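Local coordinates for phosphoribosylamine--glycine ligase (Thermotoga maritima, PDB 1VKZ), which catalyses the ATP-dependent joining of glycine to 5-phosphoribosylamine, giving glycinamide ribonucleotide in the de novo purine pathway, with one magnesium or manganese ion per subunit, at residues Ala110-Thr121 with Gly279-Asn287; Ala122-Leu133 with Pro185-Ala193. All coordinates share one frame; numbering follows the deposited sequence.

Interaction 1. Residues Ala110-Thr121 with Gly279-Asn287; sequences AKRFMKKYGIRT and GDPYILEYN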
loop_
_atom_site.group_PDB
_atom_site.type_symbol
_atom_site.label_atom_id
_atom_site.label_comp_id
_atom_site.label_asym_id
_atom_site.label_seq_id
_atom_site.Cartn_x
_atom_site.Cartn_y
_atom_site.Cartn_z
ATOM N N ALA A 110 2.260 -4.352 16.944
ATOM C CA ALA A 110 1.607 -5.304 16.060
ATOM C C ALA A 110 1.987 -6.701 16.450
ATOM O O ALA A 110 1.136 -7.595 16.487
ATOM C CB ALA A 110 1.960 -5.014 14.596
ATOM N N LYS A 111 3.256 -6.887 16.802
ATOM C CA LYS A 111 3.761 -8.211 17.197
ATOM C C LYS A 111 3.191 -8.722 18.488
ATOM O O LYS A 111 2.933 -9.917 18.622
ATOM C CB LYS A 111 5.276 -8.177 17.323
ATOM C CG LYS A 111 5.959 -8.264 16.026
ATOM C CD LYS A 111 5.588 -9.557 15.308
ATOM C CE LYS A 111 6.758 -10.157 14.529
ATOM N NZ LYS A 111 6.540 -11.617 14.235
ATOM N N ARG A 112 3.008 -7.828 19.459
ATOM C CA ARG A 112 2.461 -8.238 20.736
ATOM C C ARG A 112 0.993 -8.575 20.611
ATOM O O ARG A 112 0.477 -9.492 21.242
ATOM C CB ARG A 112 2.746 -7.169 21.768
ATOM C CG ARG A 112 4.162 -7.315 22.291
ATOM C CD ARG A 112 4.772 -6.063 22.797
ATOM N NE ARG A 112 6.129 -6.259 23.283
ATOM C CZ ARG A 112 6.829 -5.305 23.884
ATOM N NH1 ARG A 112 6.317 -4.083 24.031
ATOM N NH2 ARG A 112 8.051 -5.560 24.326
ATOM N N PHE A 113 0.341 -7.814 19.760
ATOM C CA PHE A 113 -1.039 -8.033 19.407
ATOM C C PHE A 113 -1.206 -9.444 18.850
ATOM O O PHE A 113 -2.008 -10.237 19.341
ATOM C CB PHE A 113 -1.428 -6.988 18.358
ATOM C CG PHE A 113 -2.807 -7.155 17.823
ATOM C CD1 PHE A 113 -3.895 -6.739 18.553
ATOM C CD2 PHE A 113 -3.020 -7.759 16.611
ATOM C CE1 PHE A 113 -5.160 -6.897 18.046
ATOM C CE2 PHE A 113 -4.299 -7.943 16.113
ATOM C CZ PHE A 113 -5.359 -7.509 16.829
HETATM N N MSE A 114 -0.423 -9.763 17.830
HETATM C CA MSE A 114 -0.513 -11.058 17.197
HETATM C C MSE A 114 -0.203 -12.261 18.158
HETATM O O MSE A 114 -0.842 -13.323 18.107
HETATM C CB MSE A 114 0.420 -11.060 16.009
HETATM C CG MSE A 114 0.017 -10.114 14.933
HETATM SE SE MSE A 114 1.179 -10.319 13.377
HETATM C CE MSE A 114 2.484 -8.827 13.544
ATOM N N LYS A 115 0.801 -12.099 19.013
ATOM C CA LYS A 115 1.101 -13.120 20.008
ATOM C C LYS A 115 -0.140 -13.322 20.889
ATOM O O LYS A 115 -0.580 -14.432 21.086
ATOM C CB LYS A 115 2.311 -12.717 20.854
ATOM C CG LYS A 115 3.013 -13.892 21.576
ATOM C CD LYS A 115 3.720 -13.453 22.870
ATOM C CE LYS A 115 4.902 -12.513 22.611
ATOM N NZ LYS A 115 5.403 -11.789 23.841
ATOM N N LYS A 116 -0.716 -12.219 21.361
ATOM C CA LYS A 116 -1.930 -12.226 22.190
ATOM C C LYS A 116 -3.112 -12.949 21.523
ATOM O O LYS A 116 -3.713 -13.854 22.092
ATOM C CB LYS A 116 -2.335 -10.784 22.505
ATOM C CG LYS A 116 -2.949 -10.563 23.874
ATOM C CD LYS A 116 -3.440 -9.134 24.015
ATOM C CE LYS A 116 -4.189 -8.948 25.302
ATOM N NZ LYS A 116 -5.103 -7.780 25.246
ATOM N N TYR A 117 -3.433 -12.572 20.302
ATOM C CA TYR A 117 -4.594 -13.127 19.665
ATOM C C TYR A 117 -4.313 -14.364 18.780
ATOM O O TYR A 117 -5.152 -14.772 17.984
ATOM C CB TYR A 117 -5.316 -11.970 18.947
ATOM C CG TYR A 117 -5.863 -10.965 19.936
ATOM C CD1 TYR A 117 -6.966 -11.285 20.729
ATOM C CD2 TYR A 117 -5.259 -9.729 20.137
ATOM C CE1 TYR A 117 -7.478 -10.388 21.674
ATOM C CE2 TYR A 117 -5.767 -8.821 21.089
ATOM C CZ TYR A 117 -6.876 -9.165 21.847
ATOM O OH TYR A 117 -7.404 -8.305 22.779
ATOM N N GLY A 118 -3.146 -14.981 18.945
ATOM C CA GLY A 118 -2.804 -16.241 18.248
ATOM C C GLY A 118 -2.732 -16.131 16.735
ATOM O O GLY A 118 -3.192 -17.023 16.033
ATOM N N ILE A 119 -2.154 -15.029 16.247
ATOM C CA ILE A 119 -2.045 -14.743 14.831
ATOM C C ILE A 119 -0.641 -15.163 14.365
ATOM O O ILE A 119 0.378 -14.735 14.915
ATOM C CB ILE A 119 -2.304 -13.255 14.582
ATOM C CG1 ILE A 119 -3.769 -12.885 14.913
ATOM C CG2 ILE A 119 -2.008 -12.875 13.144
ATOM C CD1 ILE A 119 -3.921 -11.487 15.368
ATOM N N ARG A 120 -0.597 -16.007 13.340
ATOM C CA ARG A 120 0.626 -16.679 12.985
ATOM C C ARG A 120 1.610 -15.670 12.444
ATOM O O ARG A 120 1.348 -14.988 11.468
ATOM C CB ARG A 120 0.364 -17.796 11.978
ATOM C CG ARG A 120 1.599 -18.623 11.641
ATOM C CD ARG A 120 1.362 -19.709 10.574
ATOM N NE ARG A 120 0.197 -20.553 10.868
ATOM C CZ ARG A 120 -1.055 -20.325 10.462
ATOM N NH1 ARG A 120 -1.355 -19.266 9.733
ATOM N NH2 ARG A 120 -2.021 -21.174 10.791
ATOM N N THR A 121 2.741 -15.559 13.124
ATOM C CA THR A 121 3.754 -14.610 12.745
ATOM C C THR A 121 5.105 -15.168 13.153
ATOM O O THR A 121 5.174 -16.117 13.897
ATOM C CB THR A 121 3.433 -13.226 13.407
ATOM O OG1 THR A 121 4.304 -12.225 12.902
ATOM C CG2 THR A 121 3.687 -13.221 14.913
ATOM N N GLY A 279 3.600 -24.150 3.922
ATOM C CA GLY A 279 2.152 -24.331 3.762
ATOM C C GLY A 279 1.266 -23.280 4.434
ATOM O O GLY A 279 0.060 -23.244 4.201
ATOM N N ASP A 280 1.837 -22.428 5.275
ATOM C CA ASP A 280 1.021 -21.530 6.090
ATOM C C ASP A 280 1.390 -20.105 5.838
ATOM O O ASP A 280 2.552 -19.807 5.637
ATOM C CB ASP A 280 1.200 -21.835 7.583
ATOM C CG ASP A 280 0.756 -23.241 7.949
ATOM O OD1 ASP A 280 1.208 -24.192 7.280
ATOM O OD2 ASP A 280 -0.041 -23.489 8.879
ATOM N N PRO A 281 0.394 -19.225 5.844
ATOM C CA PRO A 281 0.632 -17.811 5.766
ATOM C C PRO A 281 0.963 -17.180 7.125
ATOM O O PRO A 281 0.217 -17.359 8.103
ATOM C CB PRO A 281 -0.706 -17.269 5.234
ATOM C CG PRO A 281 -1.697 -18.177 5.764
ATOM C CD PRO A 281 -1.048 -19.522 5.882
ATOM N N TYR A 282 2.073 -16.433 7.124
ATOM C CA TYR A 282 2.552 -15.616 8.243
ATOM C C TYR A 282 2.389 -14.141 7.893
ATOM O O TYR A 282 2.623 -13.725 6.740
ATOM C CB TYR A 282 4.031 -15.894 8.513
ATOM C CG TYR A 282 4.301 -17.257 9.048
ATOM C CD1 TYR A 282 4.268 -18.368 8.224
ATOM C CD2 TYR A 282 4.590 -17.447 10.379
ATOM C CE1 TYR A 282 4.513 -19.636 8.725
ATOM C CE2 TYR A 282 4.826 -18.714 10.899
ATOM C CZ TYR A 282 4.789 -19.797 10.074
ATOM O OH TYR A 282 5.045 -21.035 10.591
ATOM N N ILE A 283 1.980 -13.364 8.904
ATOM C CA ILE A 283 1.857 -11.921 8.777
ATOM C C ILE A 283 3.165 -11.240 9.059
ATOM O O ILE A 283 3.641 -11.261 10.192
ATOM C CB ILE A 283 0.784 -11.353 9.715
ATOM C CG1 ILE A 283 -0.574 -11.969 9.367
ATOM C CG2 ILE A 283 0.746 -9.834 9.591
ATOM C CD1 ILE A 283 -1.715 -11.492 10.191
ATOM N N LEU A 284 3.720 -10.622 8.008
ATOM C CA LEU A 284 4.940 -9.835 8.073
ATOM C C LEU A 284 4.693 -8.454 8.589
ATOM O O LEU A 284 5.589 -7.862 9.180
ATOM C CB LEU A 284 5.566 -9.709 6.688
ATOM C CG LEU A 284 6.008 -11.039 6.093
ATOM C CD1 LEU A 284 6.698 -10.784 4.774
ATOM C CD2 LEU A 284 6.904 -11.750 7.066
ATOM N N GLU A 285 3.490 -7.939 8.329
ATOM C CA GLU A 285 3.103 -6.615 8.756
ATOM C C GLU A 285 1.676 -6.344 8.369
ATOM O O GLU A 285 1.116 -6.971 7.488
ATOM C CB GLU A 285 4.007 -5.523 8.171
ATOM C CG GLU A 285 3.792 -5.282 6.706
ATOM C CD GLU A 285 4.804 -4.339 6.090
ATOM O OE1 GLU A 285 5.881 -4.055 6.697
ATOM O OE2 GLU A 285 4.498 -3.887 4.968
ATOM N N TYR A 286 1.099 -5.391 9.071
ATOM C CA TYR A 286 -0.236 -4.859 8.829
ATOM C C TYR A 286 -0.069 -3.464 8.213
ATOM O O TYR A 286 0.765 -2.680 8.646
ATOM C CB TYR A 286 -0.953 -4.703 10.164
ATOM C CG TYR A 286 -1.448 -5.962 10.837
ATOM C CD1 TYR A 286 -2.281 -6.849 10.177
ATOM C CD2 TYR A 286 -1.122 -6.233 12.155
ATOM C CE1 TYR A 286 -2.725 -7.999 10.809
ATOM C CE2 TYR A 286 -1.576 -7.353 12.789
ATOM C CZ TYR A 286 -2.368 -8.229 12.112
ATOM O OH TYR A 286 -2.843 -9.325 12.755
ATOM N N ASN A 287 -0.845 -3.177 7.180
ATOM C CA ASN A 287 -1.063 -1.807 6.751
ATOM C C ASN A 287 -2.553 -1.542 6.811
ATOM O O ASN A 287 -3.360 -2.440 6.664
ATOM C CB ASN A 287 -0.480 -1.574 5.351
ATOM C CG ASN A 287 1.050 -1.702 5.320
ATOM O OD1 ASN A 287 1.710 -1.945 6.365
ATOM N ND2 ASN A 287 1.630 -1.522 4.128
#

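Interaction 2. Residues Ala122-Leu133 with Pro185-Ala193; sequences ARFEVAETPEEL and PVVIDEFLA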
loop_
_atom_site.group_PDB
_atom_site.type_symbol
_atom_site.label_atom_id
_atom_site.label_comp_id
_atom_site.label_asym_id
_atom_site.label_seq_id
_atom_site.Cartn_x
_atom_site.Cartn_y
_atom_site.Cartn_z
ATOM N N ALA A 122 6.160 -14.577 12.631
ATOM C CA ALA A 122 7.501 -15.007 12.941
ATOM C C ALA A 122 7.809 -14.753 14.380
ATOM O O ALA A 122 7.314 -13.800 14.968
ATOM C CB ALA A 122 8.515 -14.267 12.076
ATOM N N ARG A 123 8.641 -15.616 14.936
ATOM C CA ARG A 123 9.210 -15.421 16.257
ATOM C C ARG A 123 10.038 -14.135 16.227
ATOM O O ARG A 123 10.594 -13.774 15.200
ATOM C CB ARG A 123 10.069 -16.631 16.610
ATOM C CG ARG A 123 10.074 -17.012 18.065
ATOM C CD ARG A 123 10.878 -18.293 18.356
ATOM N NE ARG A 123 11.996 -18.459 17.414
ATOM C CZ ARG A 123 13.140 -17.751 17.421
ATOM N NH1 ARG A 123 13.364 -16.800 18.325
ATOM N NH2 ARG A 123 14.068 -17.996 16.500
ATOM N N PHE A 124 10.102 -13.443 17.354
ATOM C CA PHE A 124 10.628 -12.086 17.401
ATOM C C PHE A 124 11.063 -11.711 18.804
ATOM O O PHE A 124 10.545 -12.248 19.768
ATOM C CB PHE A 124 9.524 -11.085 16.971
ATOM C CG PHE A 124 8.435 -10.926 18.002
ATOM C CD1 PHE A 124 7.357 -11.807 18.047
ATOM C CD2 PHE A 124 8.511 -9.930 18.974
ATOM C CE1 PHE A 124 6.375 -11.673 19.045
ATOM C CE2 PHE A 124 7.535 -9.814 19.942
ATOM C CZ PHE A 124 6.487 -10.706 19.987
ATOM N N GLU A 125 11.968 -10.744 18.908
ATOM C CA GLU A 125 12.236 -10.062 20.178
ATOM C C GLU A 125 12.166 -8.567 19.934
ATOM O O GLU A 125 12.188 -8.120 18.788
ATOM C CB GLU A 125 13.633 -10.399 20.701
ATOM C CG GLU A 125 13.920 -11.874 20.984
ATOM C CD GLU A 125 13.278 -12.393 22.264
ATOM O OE1 GLU A 125 12.468 -11.674 22.898
ATOM O OE2 GLU A 125 13.599 -13.541 22.642
ATOM N N VAL A 126 12.108 -7.795 21.010
ATOM C CA VAL A 126 12.136 -6.337 20.927
ATOM C C VAL A 126 13.423 -5.776 21.518
ATOM O O VAL A 126 13.747 -6.015 22.684
ATOM C CB VAL A 126 10.946 -5.705 21.673
ATOM C CG1 VAL A 126 10.996 -4.165 21.568
ATOM C CG2 VAL A 126 9.616 -6.258 21.119
ATOM N N ALA A 127 14.157 -5.025 20.707
ATOM C CA ALA A 127 15.345 -4.320 21.186
ATOM C C ALA A 127 15.069 -2.814 21.217
ATOM O O ALA A 127 14.848 -2.183 20.166
ATOM C CB ALA A 127 16.560 -4.643 20.307
ATOM N N GLU A 128 15.060 -2.275 22.435
ATOM C CA GLU A 128 14.814 -0.874 22.693
ATOM C C GLU A 128 16.108 -0.057 22.714
ATOM O O GLU A 128 16.060 1.159 22.541
ATOM C CB GLU A 128 14.043 -0.704 24.018
ATOM C CG GLU A 128 12.554 -0.454 23.796
ATOM C CD GLU A 128 11.656 -0.866 24.957
ATOM O OE1 GLU A 128 11.967 -0.511 26.131
ATOM O OE2 GLU A 128 10.613 -1.528 24.675
ATOM N N THR A 129 17.246 -0.724 22.937
ATOM C CA THR A 129 18.574 -0.099 22.835
ATOM C C THR A 129 19.515 -0.992 22.012
ATOM O O THR A 129 19.249 -2.189 21.849
ATOM C CB THR A 129 19.213 0.165 24.224
ATOM O OG1 THR A 129 19.822 -1.036 24.725
ATOM C CG2 THR A 129 18.174 0.550 25.268
ATOM N N PRO A 130 20.594 -0.405 21.482
ATOM C CA PRO A 130 21.661 -1.156 20.821
ATOM C C PRO A 130 22.269 -2.279 21.659
ATOM O O PRO A 130 22.674 -3.310 21.115
ATOM C CB PRO A 130 22.720 -0.088 20.559
ATOM C CG PRO A 130 21.936 1.133 20.376
ATOM C CD PRO A 130 20.838 1.048 21.397
ATOM N N GLU A 131 22.361 -2.059 22.967
ATOM C CA GLU A 131 22.791 -3.100 23.903
ATOM C C GLU A 131 21.879 -4.337 23.803
ATOM O O GLU A 131 22.360 -5.472 23.703
ATOM C CB GLU A 131 22.779 -2.541 25.329
ATOM C CG GLU A 131 23.385 -3.459 26.382
ATOM C CD GLU A 131 22.782 -3.240 27.761
ATOM O OE1 GLU A 131 21.529 -3.248 27.864
ATOM O OE2 GLU A 131 23.562 -3.076 28.736
ATOM N N GLU A 132 20.570 -4.108 23.828
ATOM C CA GLU A 132 19.601 -5.191 23.741
ATOM C C GLU A 132 19.706 -5.879 22.375
ATOM O O GLU A 132 19.576 -7.105 22.280
ATOM C CB GLU A 132 18.182 -4.658 23.967
ATOM C CG GLU A 132 17.936 -4.105 25.361
ATOM C CD GLU A 132 16.569 -3.457 25.515
ATOM O OE1 GLU A 132 15.762 -3.497 24.558
ATOM O OE2 GLU A 132 16.297 -2.899 26.602
ATOM N N LEU A 133 19.945 -5.082 21.329
ATOM C CA LEU A 133 20.144 -5.600 19.983
ATOM C C LEU A 133 21.312 -6.594 19.933
ATOM O O LEU A 133 21.210 -7.625 19.275
ATOM C CB LEU A 133 20.385 -4.443 19.014
ATOM C CG LEU A 133 20.552 -4.788 17.528
ATOM C CD1 LEU A 133 19.453 -5.694 17.026
ATOM C CD2 LEU A 133 20.569 -3.513 16.714
ATOM N N PRO A 185 12.448 1.559 19.415
ATOM C CA PRO A 185 12.680 0.129 19.459
ATOM C C PRO A 185 12.668 -0.485 18.079
ATOM O O PRO A 185 12.138 0.117 17.132
ATOM C CB PRO A 185 11.493 -0.397 20.273
ATOM C CG PRO A 185 10.980 0.801 21.044
ATOM C CD PRO A 185 11.273 1.967 20.207
ATOM N N VAL A 186 13.256 -1.677 17.979
ATOM C CA VAL A 186 13.169 -2.483 16.771
ATOM C C VAL A 186 12.689 -3.884 17.093
ATOM O O VAL A 186 12.918 -4.417 18.169
ATOM C CB VAL A 186 14.501 -2.560 16.005
ATOM C CG1 VAL A 186 14.975 -1.180 15.648
ATOM C CG2 VAL A 186 15.570 -3.315 16.804
ATOM N N VAL A 187 11.972 -4.451 16.145
ATOM C CA VAL A 187 11.635 -5.869 16.166
ATOM C C VAL A 187 12.793 -6.642 15.517
ATOM O O VAL A 187 13.341 -6.248 14.480
ATOM C CB VAL A 187 10.309 -6.185 15.380
ATOM C CG1 VAL A 187 9.896 -7.652 15.558
ATOM C CG2 VAL A 187 9.178 -5.231 15.829
ATOM N N ILE A 188 13.155 -7.751 16.135
ATOM C CA ILE A 188 14.052 -8.676 15.499
ATOM C C ILE A 188 13.139 -9.818 15.122
ATOM O O ILE A 188 12.491 -10.391 15.975
ATOM C CB ILE A 188 15.151 -9.090 16.460
ATOM C CG1 ILE A 188 15.678 -7.838 17.211
ATOM C CG2 ILE A 188 16.263 -9.810 15.684
ATOM C CD1 ILE A 188 16.601 -8.113 18.375
ATOM N N ASP A 189 13.031 -10.102 13.834
ATOM C CA ASP A 189 12.095 -11.091 13.368
ATOM C C ASP A 189 12.875 -12.291 12.847
ATOM O O ASP A 189 13.908 -12.168 12.185
ATOM C CB ASP A 189 11.218 -10.490 12.259
ATOM C CG ASP A 189 9.700 -10.721 12.474
ATOM O OD1 ASP A 189 9.325 -11.264 13.530
ATOM O OD2 ASP A 189 8.813 -10.404 11.620
ATOM N N GLU A 190 12.390 -13.469 13.180
ATOM C CA GLU A 190 12.912 -14.682 12.618
ATOM C C GLU A 190 12.614 -14.631 11.128
ATOM O O GLU A 190 11.460 -14.493 10.736
ATOM C CB GLU A 190 12.212 -15.847 13.297
ATOM C CG GLU A 190 12.326 -17.172 12.596
ATOM C CD GLU A 190 11.329 -18.184 13.131
ATOM O OE1 GLU A 190 10.085 -17.878 13.194
ATOM O OE2 GLU A 190 11.819 -19.287 13.486
ATOM N N PHE A 191 13.655 -14.732 10.299
ATOM C CA PHE A 191 13.492 -14.739 8.847
ATOM C C PHE A 191 12.818 -16.011 8.448
ATOM O O PHE A 191 13.138 -17.062 8.987
ATOM C CB PHE A 191 14.813 -14.642 8.141
ATOM C CG PHE A 191 14.706 -14.599 6.644
ATOM C CD1 PHE A 191 14.271 -13.444 5.998
ATOM C CD2 PHE A 191 15.101 -15.713 5.866
ATOM C CE1 PHE A 191 14.191 -13.411 4.584
ATOM C CE2 PHE A 191 15.034 -15.684 4.464
ATOM C CZ PHE A 191 14.586 -14.525 3.827
ATOM N N LEU A 192 11.857 -15.871 7.533
ATOM C CA LEU A 192 11.035 -16.950 7.016
ATOM C C LEU A 192 11.330 -17.185 5.538
ATOM O O LEU A 192 11.066 -16.334 4.691
ATOM C CB LEU A 192 9.555 -16.585 7.187
ATOM C CG LEU A 192 9.110 -16.467 8.642
ATOM C CD1 LEU A 192 7.651 -15.921 8.826
ATOM C CD2 LEU A 192 9.281 -17.799 9.336
ATOM N N ALA A 193 11.903 -18.339 5.218
ATOM C CA ALA A 193 11.921 -18.773 3.853
ATOM C C ALA A 193 10.484 -18.768 3.348
ATOM O O ALA A 193 9.545 -19.111 4.092
ATOM C CB ALA A 193 12.492 -20.133 3.760
#

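Interaction 1. Residues Ala110-Thr121 with Gly279-Asn287
Arg120 and Thr121 grip the strand 280-287 by three hydrogen bonds. Ile283 N donates to Arg120 O at 3.1 Å, nearly straight (171°). The Thr121 hydroxyl, swung opposite the backbone N (chi1 -172°) toward the strand, donates from OG1 to Ile283 O at 3.0 Å and accepts from Lys111 NZ. Pro281 O is met by Arg120 NH1 at 3.0 Å, close to the guanidinium plane. Charge adds less direction: Asp280 OD2 lies over a guanidinium face, 3.6 Å from Arg120 NE, with no N-H aimed at it. The arginine's aliphatic part rests on an aromatic face, CD standing 3.5 Å from the Tyr282 ring centroid in a CH-pi contact. With an alanine here, Pro281 O would probably lose its side-chain donor, Asp280 this ion-pair mate, and the Tyr282 face its aliphatic cover. Apolar packing continues along the helix. The selenium of selenomethionine Met114 touches Ile283 CB at 3.8 Å and makes an oblique Met-aromatic contact with Tyr286, whose OH approaches the Phe113 ring edge while bonding to Thr255. A Schellman motif at Gly118 ends helix 107-116. Strand 269-277 pairs with 280-287, and helices 98-105 and 242-261 pack alongside.

Interaction 2. Residues Ala122-Leu133 with Pro185-Ala193
An antiparallel strand pair at the edge of a four-stranded sheet in the ATP-grasp domain joins 124-127 to 186-190, the latter within the predicted ATP-binding region. Two hydrogen-bonded pairs, Glu125 with Ile188 and Ala127 with Val186, carry the ladder: Ile188 N reaches Glu125 O at 2.8 Å, and Val186 N and Ala127 O are likewise 2.8 Å apart. Beyond the ladder, Glu190 N donates to Arg123 O at 2.7 Å, and Glu190 answers with its side chain. With CG anti to the backbone N (chi1 163°) and the chain extended, its OE1 takes the Arg123 N-H at 3.2 Å from above the carboxylate plane. The Arg123 chain is bent at chi3, and one face of its guanidinium lies over Glu190 CB. The ion pair is long, Arg123 NH2 to Glu190 OE2 being 4.0 Å, with the guanidinium and carboxylate planes 68° apart.

Side chains pack on both faces. On one, Val187 CG1 comes within 3.7 Å of Phe124 CB, and Val126 lies beside Pro185; Phe124 and Val126 also meet helix 107-116. On the other, Ile188 CD1 is 4.0 Å from Ala127 CB and also touches Leu133 CD1, bringing helix 130-137 onto the sheet, where Ile146 and Phe140 add to the cover of Ile188. Thr129 caps this helix by accepting from Glu132 N. At the far end, Leu192 CD1 packs 3.7 Å from Ala122 CB.

Asp189, on the face of Phe124 and Val187, is buried, but its carboxylate is paired with Lys147 through OD2 and with Lys111 through OD1. Both carboxylate oxygens thus have a lysine partner, which probably compensates for burying the group beside the acceptor Arg123 O, whereas the Arg123-Glu190 pair probably contributes only weak electrostatic attraction.

In the fold
From the N terminus, helix 107-116 leads through 117-121 into strand 124-127, so the first segments of the two interactions follow directly on one another. Interaction 2 closes the shorter loop when 185-193 returns beside 122-133; interaction 1 closes a longer one, its segments 158 residues apart at their closest ends. The shorter loop lies wholly within the longer and the two do not cross. Interaction 1 ties the helix and its exit to the sheet containing 269-277, and interaction 2 fixes the edge of the sheet containing 144-148. Their centres are 15 Å apart, bridged by the Lys111-Asp189 salt bridge and by packing of Tyr282, on strand 280-287, against Leu192 in the loop that follows strand 186-190.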